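Local coordinates for G/U mismatch-specific DNA glycosylase (Deinococcus radiodurans, PDB 2C2Q), which is a DNA glycosylase of the uracil-DNA glycosylase superfamily, at residues 81-86 against 104-109. The protein carries 1 engineered substitution. Residues are numbered along the deposited sequence; the frame is centred on the assembly and turned at random.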
ATOM      1  N   GLY A  81       4.701  -4.955  -4.104  1.00 12.52           N
ATOM      2  CA  GLY A  81       4.600  -5.537  -2.742  1.00 12.95           C
ATOM      3  C   GLY A  81       3.499  -4.881  -1.923  1.00 13.98           C
ATOM      4  O   GLY A  81       2.804  -3.941  -2.392  1.00 12.97           O
ATOM      5  N   LEU A  82       3.379  -5.314  -0.669  1.00 11.84           N
ATOM      6  CA  LEU A  82       2.252  -4.940   0.158  1.00 10.38           C
ATOM      7  C   LEU A  82       2.666  -4.924   1.616  1.00 11.80           C
ATOM      8  O   LEU A  82       3.428  -5.828   2.085  1.00 11.72           O
ATOM      9  CB  LEU A  82       1.084  -5.946   0.064  1.00 10.22           C
ATOM     10  CG  LEU A  82       0.366  -6.049  -1.297  1.00 11.25           C
ATOM     11  CD1 LEU A  82      -0.533  -7.236  -1.259  1.00 12.91           C
ATOM     12  CD2 LEU A  82      -0.426  -4.674  -1.467  1.00 11.28           C
ATOM     13  N   THR A  83       2.161  -3.945   2.316  1.00 12.10           N
ATOM     14  CA  THR A  83       2.135  -3.967   3.803  1.00 13.48           C
ATOM     15  C   THR A  83       1.040  -2.987   4.301  1.00 12.16           C
ATOM     16  O   THR A  83       0.324  -2.427   3.487  1.00 11.55           O
ATOM     17  CB  THR A  83       3.536  -3.646   4.402  1.00 12.79           C
ATOM     18  OG1 THR A  83       3.498  -3.756   5.840  1.00 13.79           O
ATOM     19  CG2 THR A  83       3.986  -2.190   4.084  1.00 13.54           C
ATOM     20  N   ASP A  84       0.969  -2.745   5.605  1.00 11.95           N
ATOM     21  CA  ASP A  84       0.015  -1.813   6.193  1.00 12.16           C
ATOM     22  C   ASP A  84       0.664  -1.089   7.356  1.00 13.86           C
ATOM     23  O   ASP A  84       1.590  -1.616   7.968  1.00 14.72           O
ATOM     24  CB  ASP A  84      -1.189  -2.566   6.746  1.00 13.36           C
ATOM     25  CG  ASP A  84      -2.122  -3.109   5.652  1.00 15.06           C
ATOM     26  OD1 ASP A  84      -2.375  -2.413   4.620  1.00 14.05           O
ATOM     27  OD2 ASP A  84      -2.716  -4.209   5.787  1.00 14.12           O
ATOM     28  N   VAL A  85       0.112   0.048   7.723  1.00 12.31           N
ATOM     29  CA  VAL A  85       0.660   0.780   8.880  1.00 13.38           C
ATOM     30  C   VAL A  85       0.394   0.011  10.168  1.00 13.15           C
ATOM     31  O   VAL A  85       1.220   0.004  11.095  1.00 15.27           O
ATOM     32  CB  VAL A  85       0.082   2.213   8.931  1.00 12.80           C
ATOM     33  CG1 VAL A  85       0.717   3.035  10.075  1.00 15.58           C
ATOM     34  CG2 VAL A  85       0.270   2.938   7.556  1.00 16.45           C
ATOM     35  N   ALA A  86      -0.771  -0.624  10.256  1.00 13.47           N
ATOM     36  CA  ALA A  86      -1.138  -1.481  11.387  1.00 15.27           C
ATOM     37  C   ALA A  86      -1.194  -2.970  10.942  1.00 16.88           C
ATOM     38  O   ALA A  86      -1.993  -3.340  10.057  1.00 15.85           O
ATOM     39  CB  ALA A  86      -2.449  -1.052  11.950  1.00 15.19           C
ATOM     40  N   ASP A 104       6.729   3.427  12.320  1.00 24.25           N
ATOM     41  CA  ASP A 104       8.127   3.204  12.651  1.00 25.49           C
ATOM     42  C   ASP A 104       8.602   1.878  12.076  1.00 24.47           C
ATOM     43  O   ASP A 104       9.591   1.860  11.370  1.00 23.18           O
ATOM     44  CB  ASP A 104       8.356   3.298  14.173  1.00 27.18           C
ATOM     45  CG  ASP A 104       7.535   2.285  14.982  1.00 30.53           C
ATOM     46  OD1 ASP A 104       6.287   2.207  14.765  1.00 30.89           O
ATOM     47  OD2 ASP A 104       8.040   1.529  15.855  1.00 36.01           O
ATOM     48  N   GLU A 105       7.837   0.802  12.293  1.00 22.38           N
ATOM     49  CA  GLU A 105       8.111  -0.487  11.638  1.00 22.02           C
ATOM     50  C   GLU A 105       8.013  -0.405  10.120  1.00 20.32           C
ATOM     51  O   GLU A 105       8.799  -1.034   9.416  1.00 19.70           O
ATOM     52  CB  GLU A 105       7.191  -1.577  12.188  1.00 22.02           C
ATOM     53  CG  GLU A 105       7.500  -1.961  13.631  1.00 26.72           C
ATOM     54  CD  GLU A 105       6.696  -3.129  14.125  1.00 32.36           C
ATOM     55  OE1 GLU A 105       5.494  -3.260  13.769  1.00 29.36           O
ATOM     56  OE2 GLU A 105       7.274  -3.932  14.888  1.00 32.39           O
ATOM     57  N   LEU A 106       7.062   0.379   9.607  1.00 18.54           N
ATOM     58  CA  LEU A 106       6.962   0.595   8.160  1.00 18.37           C
ATOM     59  C   LEU A 106       8.266   1.242   7.665  1.00 19.00           C
ATOM     60  O   LEU A 106       8.834   0.820   6.688  1.00 16.63           O
ATOM     61  CB  LEU A 106       5.777   1.518   7.825  1.00 18.94           C
ATOM     62  CG  LEU A 106       5.616   2.004   6.384  1.00 16.40           C
ATOM     63  CD1 LEU A 106       5.578   0.817   5.406  1.00 19.31           C
ATOM     64  CD2 LEU A 106       4.325   2.851   6.328  1.00 16.92           C
ATOM     65  N   ARG A 107       8.688   2.295   8.356  1.00 20.09           N
ATOM     66  CA  ARG A 107       9.864   3.041   7.897  1.00 21.61           C
ATOM     67  C   ARG A 107      11.089   2.165   7.882  1.00 22.10           C
ATOM     68  O   ARG A 107      11.855   2.229   6.937  1.00 21.50           O
ATOM     69  CB  ARG A 107      10.045   4.262   8.760  1.00 22.84           C
ATOM     70  CG  ARG A 107       9.186   5.461   8.315  1.00 25.10           C
ATOM     71  CD  ARG A 107       9.295   6.646   9.326  1.00 25.06           C
ATOM     72  NE  ARG A 107       8.411   7.787   9.027  1.00 30.09           N
ATOM     73  CZ  ARG A 107       8.663   8.749   8.143  1.00 32.38           C
ATOM     74  NH1 ARG A 107       9.783   8.735   7.408  1.00 34.03           N
ATOM     75  NH2 ARG A 107       7.772   9.733   7.962  1.00 31.72           N
ATOM     76  N   ARG A 108      11.247   1.306   8.880  1.00 21.94           N
ATOM     77  CA  ARG A 108      12.372   0.342   8.890  1.00 24.09           C
ATOM     78  C   ARG A 108      12.360  -0.622   7.707  1.00 21.70           C
ATOM     79  O   ARG A 108      13.395  -0.920   7.129  1.00 20.31           O
ATOM     80  CB  ARG A 108      12.406  -0.452  10.176  1.00 22.58           C
ATOM     81  CG  ARG A 108      12.761   0.401  11.369  1.00 29.03           C
ATOM     82  CD  ARG A 108      12.419  -0.232  12.752  1.00 29.52           C
ATOM     83  NE  ARG A 108      12.973  -1.568  12.961  1.00 37.65           N
ATOM     84  CZ  ARG A 108      12.249  -2.647  13.271  1.00 43.39           C
ATOM     85  NH1 ARG A 108      10.922  -2.541  13.408  1.00 45.98           N
ATOM     86  NH2 ARG A 108      12.846  -3.835  13.443  1.00 43.45           N
ATOM     87  N   LYS A 109      11.168  -1.105   7.348  1.00 18.64           N
ATOM     88  CA  LYS A 109      11.022  -1.930   6.191  1.00 16.80           C
ATOM     89  C   LYS A 109      11.404  -1.170   4.892  1.00 17.24           C
ATOM     90  O   LYS A 109      11.973  -1.733   4.003  1.00 17.99           O
ATOM     91  CB  LYS A 109       9.582  -2.467   6.116  1.00 16.80           C
ATOM     92  CG  LYS A 109       9.239  -3.452   7.247  1.00 15.51           C
ATOM     93  CD  LYS A 109       7.710  -3.660   7.327  1.00 16.63           C
ATOM     94  CE  LYS A 109       7.359  -4.334   8.594  1.00 16.46           C
ATOM     95  NZ  LYS A 109       5.841  -4.471   8.763  1.00 15.53           N
TER
HETATM   96  O   HOH W   1       4.675  -2.157   7.918  1.00 16.33           O
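Leu106 reaches from helix 103-113 onto strand 80-84 and packs beside Thr83 and Val85. Its two methyl groups divide the work. Leu106 CD1 meets Thr83 CG2 at 3.7 Å, and the two side chains pass each other at a slant. Leu106 CD2 lies 4.2 Å from Val85 CG2, just past the end of the strand. CG of Leu106 stands anti to the backbone N (chi1 172°), which carries the fork out toward the strand. This is the tight, apolar half of the contact. Val31 of the neighbouring strand 28-32 touches Thr83, Val85 and Leu106. Thr129 of helix 123-130 touches Val85 and Leu106.

The other half is polar and looser. Lys109, about one helical turn on from Leu106, runs out extended beyond CG and brings NZ to 3.8 Å from Thr83 OG1. A water bridges the two groups. The water donates to Thr83 OG1 at 2.9 Å. The same water accepts from Lys109 NZ at 2.7 Å. With chi1 at -176°, Thr83 turns OG1 opposite the backbone N and sets CG2 between that N and the carbonyl carbon; the hydroxyl meets the water and the methyl meets Leu106. Asp20 ties the same two groups together a second time, by a hydrogen bond to Thr83 OG1 and a salt bridge to Lys109 NZ. Tyr16 OH also bonds to Lys109 NZ. These partners probably favour the charged form of the buried lysine. The outer side of the helix, with Asp104 and Arg108, is exposed.

The helix links strand 80-84 to the parallel strand 117-120, with 28-32 between them in the sheet: a beta-alpha-beta crossover, as in the alpha/beta fold of the uracil-DNA glycosylase superfamily.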